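Local coordinates for capsular polysaccharide biosynthesis protein (Vibrio cholerae, PDB 1XPJ) that is of uncharacterised function but probably acts as a hydrolase of the haloacid dehalogenase-like family, with a proposed link to capsular polysaccharide synthesis, at residues A[1-6]-A[40-45]. Residues are numbered along the deposited sequence; the frame is centred on the assembly and turned at random. Where two conformers were deposited one is given.
Sequences MKKLIV and GFEIVI
Four backbone hydrogen bonds join Lys2, Leu4 and Val6 to Glu42 and Val44, in parallel register. Glu42 N reaches Lys2 O at 3.0 Å in the carbonyl plane, whereas Leu4 N meets Glu42 O at 2.8 Å almost head-on to the carbonyl; Val44 N to Leu4 O and Val6 N to Val44 O complete the set. Near the N-terminal ends of the two strands a water donates to Glu42 OE2 (2.7 Å) and accepts from the backbone N of Lys2. Lys2 lies across the Phe41 ring: in the conformer described, with CG wedged between backbone N and carbonyl carbon (chi1 52°), its CD sits 3.5 Å above the ring centroid, a CH-pi contact. Among apolar groups, Leu4 CD2 meets Phe41 CD1 obliquely, and Leu4 and Ile43 run side by side on the face packed by Leu33 of helix 27-38. On the other face Ile5 CD1 touches Val44 CB at 3.7 Å. Strands 3-6 and 42-47, joined through helix 27-38, form a beta-alpha-beta unit, and strand 3-6 also pairs with a strand of the second subunit. The chemistry thus passes from a hydrated, charged N-terminal end to an apolar interior, where strand 3-6 ends just before what is probably the HAD-type DxDx(T/V) motif.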
loop_
_atom_site.group_PDB
_atom_site.type_symbol
_atom_site.label_atom_id
_atom_site.label_comp_id
_atom_site.label_asym_id
_atom_site.label_seq_id
_atom_site.Cartn_x
_atom_site.Cartn_y
_atom_site.Cartn_z
ATOM N N MET A 1 -2.750 -21.407 -9.332
ATOM C CA MET A 1 -3.225 -20.236 -8.548
ATOM C C MET A 1 -4.032 -19.277 -9.427
ATOM O O MET A 1 -3.502 -18.668 -10.366
ATOM C CB MET A 1 -2.042 -19.502 -7.920
ATOM C CG MET A 1 -2.506 -18.412 -6.945
ATOM S SD MET A 1 -2.195 -16.755 -7.566
ATOM C CE MET A 1 -3.884 -16.317 -7.994
ATOM N N LYS A 2 -5.313 -19.151 -9.099
ATOM C CA LYS A 2 -6.247 -18.367 -9.890
ATOM C C LYS A 2 -7.153 -17.578 -8.960
ATOM O O LYS A 2 -7.678 -18.113 -7.987
ATOM C CB LYS A 2 -7.055 -19.246 -10.874
ATOM C CG LYS A 2 -7.755 -20.445 -10.241
ATOM C CD LYS A 2 -8.614 -21.192 -11.251
ATOM C CE LYS A 2 -8.135 -22.626 -11.430
ATOM N NZ LYS A 2 -9.031 -23.600 -10.744
ATOM N N LYS A 3 -7.301 -16.296 -9.268
ATOM C CA LYS A 3 -8.052 -15.356 -8.443
ATOM C C LYS A 3 -9.075 -14.572 -9.274
ATOM O O LYS A 3 -8.806 -14.184 -10.416
ATOM C CB LYS A 3 -7.104 -14.337 -7.771
ATOM C CG LYS A 3 -6.260 -14.872 -6.617
ATOM C CD LYS A 3 -5.704 -13.711 -5.782
ATOM C CE LYS A 3 -4.183 -13.674 -5.764
ATOM N NZ LYS A 3 -3.624 -13.465 -4.393
ATOM N N LEU A 4 -10.240 -14.334 -8.685
ATOM C CA LEU A 4 -11.110 -13.281 -9.149
ATOM C C LEU A 4 -10.847 -12.079 -8.269
ATOM O O LEU A 4 -10.845 -12.181 -7.028
ATOM C CB LEU A 4 -12.582 -13.677 -9.069
ATOM C CG LEU A 4 -13.043 -14.901 -9.855
ATOM C CD1 LEU A 4 -14.553 -15.077 -9.736
ATOM C CD2 LEU A 4 -12.587 -14.824 -11.333
ATOM N N ILE A 5 -10.605 -10.944 -8.927
ATOM C CA ILE A 5 -10.511 -9.663 -8.260
ATOM C C ILE A 5 -11.834 -8.928 -8.507
ATOM O O ILE A 5 -12.150 -8.530 -9.643
ATOM C CB ILE A 5 -9.270 -8.877 -8.768
ATOM C CG1 ILE A 5 -8.039 -9.793 -8.838
ATOM C CG2 ILE A 5 -8.995 -7.629 -7.905
ATOM C CD1 ILE A 5 -7.627 -10.421 -7.506
ATOM N N VAL A 6 -12.600 -8.758 -7.430
ATOM C CA VAL A 6 -13.989 -8.323 -7.519
ATOM C C VAL A 6 -14.218 -6.990 -6.825
ATOM O O VAL A 6 -13.967 -6.848 -5.611
ATOM C CB VAL A 6 -14.939 -9.352 -6.859
ATOM C CG1 VAL A 6 -16.398 -9.018 -7.175
ATOM C CG2 VAL A 6 -14.568 -10.789 -7.283
ATOM N N GLY A 40 -12.373 -23.755 -7.662
ATOM C CA GLY A 40 -11.046 -23.542 -7.112
ATOM C C GLY A 40 -10.494 -22.123 -7.170
ATOM O O GLY A 40 -9.345 -21.917 -6.768
ATOM N N PHE A 41 -11.293 -21.157 -7.646
ATOM C CA PHE A 41 -10.893 -19.745 -7.706
ATOM C C PHE A 41 -10.944 -19.104 -6.327
ATOM O O PHE A 41 -11.929 -19.258 -5.608
ATOM C CB PHE A 41 -11.856 -18.934 -8.578
ATOM C CG PHE A 41 -11.662 -19.104 -10.052
ATOM C CD1 PHE A 41 -10.946 -18.157 -10.788
ATOM C CD2 PHE A 41 -12.233 -20.178 -10.723
ATOM C CE1 PHE A 41 -10.774 -18.301 -12.176
ATOM C CE2 PHE A 41 -12.072 -20.328 -12.103
ATOM C CZ PHE A 41 -11.340 -19.394 -12.827
ATOM N N GLU A 42 -9.909 -18.338 -5.989
ATOM C CA GLU A 42 -9.890 -17.521 -4.792
ATOM C C GLU A 42 -10.611 -16.208 -5.072
ATOM O O GLU A 42 -10.476 -15.656 -6.172
ATOM C CB GLU A 42 -8.450 -17.233 -4.381
ATOM C CG GLU A 42 -7.630 -18.470 -4.013
ATOM C CD GLU A 42 -6.131 -18.174 -3.944
ATOM O OE1 GLU A 42 -5.757 -17.139 -3.341
ATOM O OE2 GLU A 42 -5.320 -18.961 -4.498
ATOM N N ILE A 43 -11.369 -15.700 -4.095
ATOM C CA ILE A 43 -12.147 -14.482 -4.305
ATOM C C ILE A 43 -11.545 -13.301 -3.524
ATOM O O ILE A 43 -11.482 -13.331 -2.284
ATOM C CB ILE A 43 -13.627 -14.687 -3.865
ATOM C CG1 ILE A 43 -14.247 -16.006 -4.400
ATOM C CG2 ILE A 43 -14.453 -13.411 -4.131
ATOM C CD1 ILE A 43 -14.557 -16.086 -5.873
ATOM N N VAL A 44 -11.140 -12.255 -4.240
ATOM C CA VAL A 44 -10.557 -11.066 -3.607
ATOM C C VAL A 44 -11.482 -9.858 -3.811
ATOM O O VAL A 44 -11.667 -9.395 -4.938
ATOM C CB VAL A 44 -9.138 -10.749 -4.174
ATOM C CG1 VAL A 44 -8.574 -9.452 -3.575
ATOM C CG2 VAL A 44 -8.160 -11.925 -3.952
ATOM N N ILE A 45 -12.065 -9.357 -2.732
ATOM C CA ILE A 45 -12.854 -8.150 -2.804
ATOM C C ILE A 45 -11.871 -6.969 -2.730
ATOM O O ILE A 45 -11.079 -6.872 -1.796
ATOM C CB ILE A 45 -13.898 -8.093 -1.641
ATOM C CG1 ILE A 45 -14.612 -9.435 -1.432
ATOM C CG2 ILE A 45 -14.876 -6.916 -1.817
ATOM C CD1 ILE A 45 -15.491 -9.916 -2.562
HETATM O O HOH W 1 -6.127 -20.496 -6.548
#